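PDB 6T0Q: lectin from Pleurotus ostreatus, which probably binds galactose and N-acetylgalactosamine-type sugars through carbohydrate-binding modules that each hold a calcium ion. Local coordinates for residues D307-P317 / E327-I335. Numbering follows the deposited sequence.
Sequences DASWKAIQTIP and EFGWESAKI
Glu327, first residue of 327-335, lies beside Lys311, its OE1 near Lys311 CG and its chain crossing that of the lysine at about a right angle. The two segments form a short antiparallel ladder within the larger sheet of a beta-sandwich, strand 331-338 pairing with 311-313, which in turn bonds to strand 214-222. The far oxygen of Glu327, OE2, makes a salt bridge with Arg219 of that strand. A type II turn from Glu327, with Gly329 at a positive phi, delivers Trp330. Its indole is covered on one face by Ile313, whose CG2 stands 3.6 Å from the centroid of the six-membered ring, a CH-pi contact 5° off the normal. With CG1 anti to the backbone N (chi1 -159°), Ile313 CD1 also lies 3.8 Å from Trp330 NE1; Pro317 approaches the ring obliquely. Glu331 and Ala312 form the hydrogen-bonded pair, Ala312 N giving to Glu331 O (2.7 Å) and Glu331 N to Ala312 O (2.8 Å). The Glu331 carboxylate reaches beyond the ladder to Ser204. At the non-hydrogen-bonded pair Ser332-Lys311, a water links Ser332 OG to Ala308 O, with a weak bond from Lys311 NZ. Ala333 N gives a nearly straight bond to Trp310 O (2.8 Å, 168° at the hydrogen), and its methyl packs on Trp310 near that oxygen and CB. Ile335 CG1 ends 3.9 Å from Ala308 N, in the type I turn from Asp307 to Trp310.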
# COMPACT_ATOMS: atom_id res chain seq x y z
N ASP A 307 0.20 -4.50 19.85
CA ASP A 307 0.55 -5.90 20.07
C ASP A 307 1.93 -6.14 19.45
O ASP A 307 2.61 -5.19 19.06
CB ASP A 307 -0.54 -6.82 19.49
CG ASP A 307 -0.76 -6.61 17.97
OD1 ASP A 307 0.16 -6.13 17.28
OD2 ASP A 307 -1.87 -6.92 17.48
N ALA A 308 2.34 -7.40 19.36
CA ALA A 308 3.69 -7.69 18.85
C ALA A 308 3.82 -7.48 17.35
O ALA A 308 4.94 -7.61 16.83
CB ALA A 308 4.09 -9.13 19.22
N SER A 309 2.74 -7.15 16.64
CA SER A 309 2.88 -6.84 15.22
C SER A 309 3.37 -5.42 14.99
O SER A 309 3.71 -5.08 13.86
CB SER A 309 1.54 -7.04 14.49
OG SER A 309 0.65 -5.95 14.70
N TRP A 310 3.42 -4.59 16.03
CA TRP A 310 4.02 -3.27 15.91
C TRP A 310 5.54 -3.40 15.88
O TRP A 310 6.11 -4.29 16.51
CB TRP A 310 3.59 -2.38 17.08
CG TRP A 310 2.14 -1.94 17.01
CD1 TRP A 310 1.03 -2.73 16.95
CD2 TRP A 310 1.67 -0.59 16.99
NE1 TRP A 310 -0.11 -1.95 16.89
CE2 TRP A 310 0.26 -0.63 16.92
CE3 TRP A 310 2.31 0.67 17.01
CZ2 TRP A 310 -0.53 0.52 16.88
CZ3 TRP A 310 1.52 1.81 16.97
CH2 TRP A 310 0.13 1.73 16.91
N LYS A 311 6.19 -2.52 15.13
CA LYS A 311 7.65 -2.43 15.16
C LYS A 311 8.07 -1.41 16.21
O LYS A 311 7.35 -0.44 16.49
CB LYS A 311 8.22 -2.04 13.80
CG LYS A 311 7.86 -3.01 12.68
CD LYS A 311 8.09 -4.44 13.12
CE LYS A 311 9.15 -5.14 12.29
NZ LYS A 311 9.39 -6.51 12.83
N ALA A 312 9.25 -1.62 16.79
CA ALA A 312 9.74 -0.81 17.90
C ALA A 312 11.25 -0.65 17.79
O ALA A 312 11.93 -1.50 17.22
CB ALA A 312 9.37 -1.46 19.25
N ILE A 313 11.78 0.43 18.36
CA ILE A 313 13.22 0.67 18.33
C ILE A 313 13.60 1.48 19.57
O ILE A 313 12.84 2.33 20.03
CB ILE A 313 13.65 1.37 17.02
CG1 ILE A 313 15.15 1.15 16.76
CG2 ILE A 313 13.32 2.86 17.04
CD1 ILE A 313 15.60 1.61 15.39
N GLN A 314 14.80 1.20 20.11
CA GLN A 314 15.19 1.81 21.38
C GLN A 314 15.89 3.16 21.21
O GLN A 314 15.72 4.05 22.05
CB GLN A 314 16.09 0.86 22.18
CG GLN A 314 15.36 -0.42 22.56
CD GLN A 314 16.23 -1.40 23.33
OE1 GLN A 314 17.16 -1.00 24.04
NE2 GLN A 314 15.93 -2.69 23.20
N THR A 315 16.69 3.31 20.17
CA THR A 315 17.27 4.61 19.81
C THR A 315 16.46 5.13 18.63
O THR A 315 16.50 4.56 17.54
CB THR A 315 18.75 4.50 19.46
OG1 THR A 315 19.49 4.05 20.60
CG2 THR A 315 19.29 5.85 19.01
N ILE A 316 15.72 6.20 18.86
CA ILE A 316 14.80 6.70 17.86
C ILE A 316 15.56 7.44 16.77
O ILE A 316 16.27 8.41 17.07
CB ILE A 316 13.74 7.62 18.48
CG1 ILE A 316 12.97 6.88 19.58
CG2 ILE A 316 12.83 8.13 17.40
CD1 ILE A 316 11.97 7.76 20.29
N PRO A 317 15.44 7.04 15.51
CA PRO A 317 16.13 7.76 14.43
C PRO A 317 15.35 8.99 14.00
O PRO A 317 14.14 9.10 14.18
CB PRO A 317 16.16 6.73 13.30
CG PRO A 317 14.89 5.96 13.50
CD PRO A 317 14.69 5.88 15.00
N GLU A 327 12.55 0.13 7.75
CA GLU A 327 12.36 -0.39 9.09
C GLU A 327 13.39 -1.45 9.46
O GLU A 327 13.20 -2.18 10.44
CB GLU A 327 10.94 -0.93 9.25
CG GLU A 327 9.91 0.20 9.28
CD GLU A 327 8.48 -0.28 9.25
OE1 GLU A 327 8.24 -1.47 8.95
OE2 GLU A 327 7.59 0.56 9.52
N PHE A 328 14.49 -1.54 8.71
CA PHE A 328 15.57 -2.43 9.10
C PHE A 328 16.08 -2.04 10.49
O PHE A 328 16.25 -0.85 10.80
CB PHE A 328 16.71 -2.37 8.08
CG PHE A 328 17.83 -3.35 8.37
CD1 PHE A 328 18.87 -3.00 9.22
CD2 PHE A 328 17.82 -4.62 7.80
CE1 PHE A 328 19.89 -3.91 9.49
CE2 PHE A 328 18.83 -5.52 8.07
CZ PHE A 328 19.87 -5.17 8.91
N GLY A 329 16.34 -3.04 11.32
CA GLY A 329 16.80 -2.78 12.67
C GLY A 329 15.72 -2.49 13.69
O GLY A 329 16.03 -2.42 14.88
N TRP A 330 14.47 -2.30 13.27
CA TRP A 330 13.37 -2.24 14.22
C TRP A 330 12.96 -3.65 14.63
O TRP A 330 12.92 -4.56 13.81
CB TRP A 330 12.16 -1.51 13.61
CG TRP A 330 12.37 -0.03 13.33
CD1 TRP A 330 13.30 0.53 12.48
CD2 TRP A 330 11.61 1.06 13.87
NE1 TRP A 330 13.16 1.91 12.49
CE2 TRP A 330 12.13 2.25 13.32
CE3 TRP A 330 10.53 1.14 14.77
CZ2 TRP A 330 11.63 3.51 13.65
CZ3 TRP A 330 10.03 2.40 15.10
CH2 TRP A 330 10.58 3.56 14.53
N GLU A 331 12.65 -3.82 15.91
CA GLU A 331 12.24 -5.11 16.44
C GLU A 331 10.72 -5.20 16.57
O GLU A 331 10.02 -4.19 16.55
CB GLU A 331 12.89 -5.36 17.81
CG GLU A 331 12.48 -4.32 18.87
CD GLU A 331 13.05 -4.60 20.26
OE1 GLU A 331 13.41 -5.76 20.55
OE2 GLU A 331 13.13 -3.65 21.07
N SER A 332 10.23 -6.42 16.69
CA SER A 332 8.85 -6.63 17.13
C SER A 332 8.66 -6.03 18.52
O SER A 332 9.47 -6.26 19.41
CB SER A 332 8.52 -8.12 17.15
OG SER A 332 8.47 -8.64 15.84
N ALA A 333 7.59 -5.26 18.69
CA ALA A 333 7.28 -4.74 20.02
C ALA A 333 7.04 -5.89 20.99
O ALA A 333 6.54 -6.95 20.62
CB ALA A 333 6.04 -3.83 19.97
N LYS A 334 7.40 -5.67 22.25
CA LYS A 334 7.20 -6.65 23.31
C LYS A 334 5.88 -6.38 24.02
O LYS A 334 5.62 -5.25 24.44
CB LYS A 334 8.35 -6.61 24.32
CG LYS A 334 8.19 -7.59 25.49
CD LYS A 334 9.37 -7.49 26.44
CE LYS A 334 9.18 -8.43 27.64
NZ LYS A 334 10.37 -8.42 28.54
N ILE A 335 5.07 -7.42 24.16
CA ILE A 335 3.84 -7.30 24.95
C ILE A 335 4.22 -7.35 26.43
O ILE A 335 4.79 -8.33 26.91
CB ILE A 335 2.84 -8.41 24.60
CG1 ILE A 335 2.19 -8.10 23.24
CG2 ILE A 335 1.76 -8.52 25.67
CD1 ILE A 335 1.25 -9.19 22.75
O HOH W 1 6.49 -7.07 14.44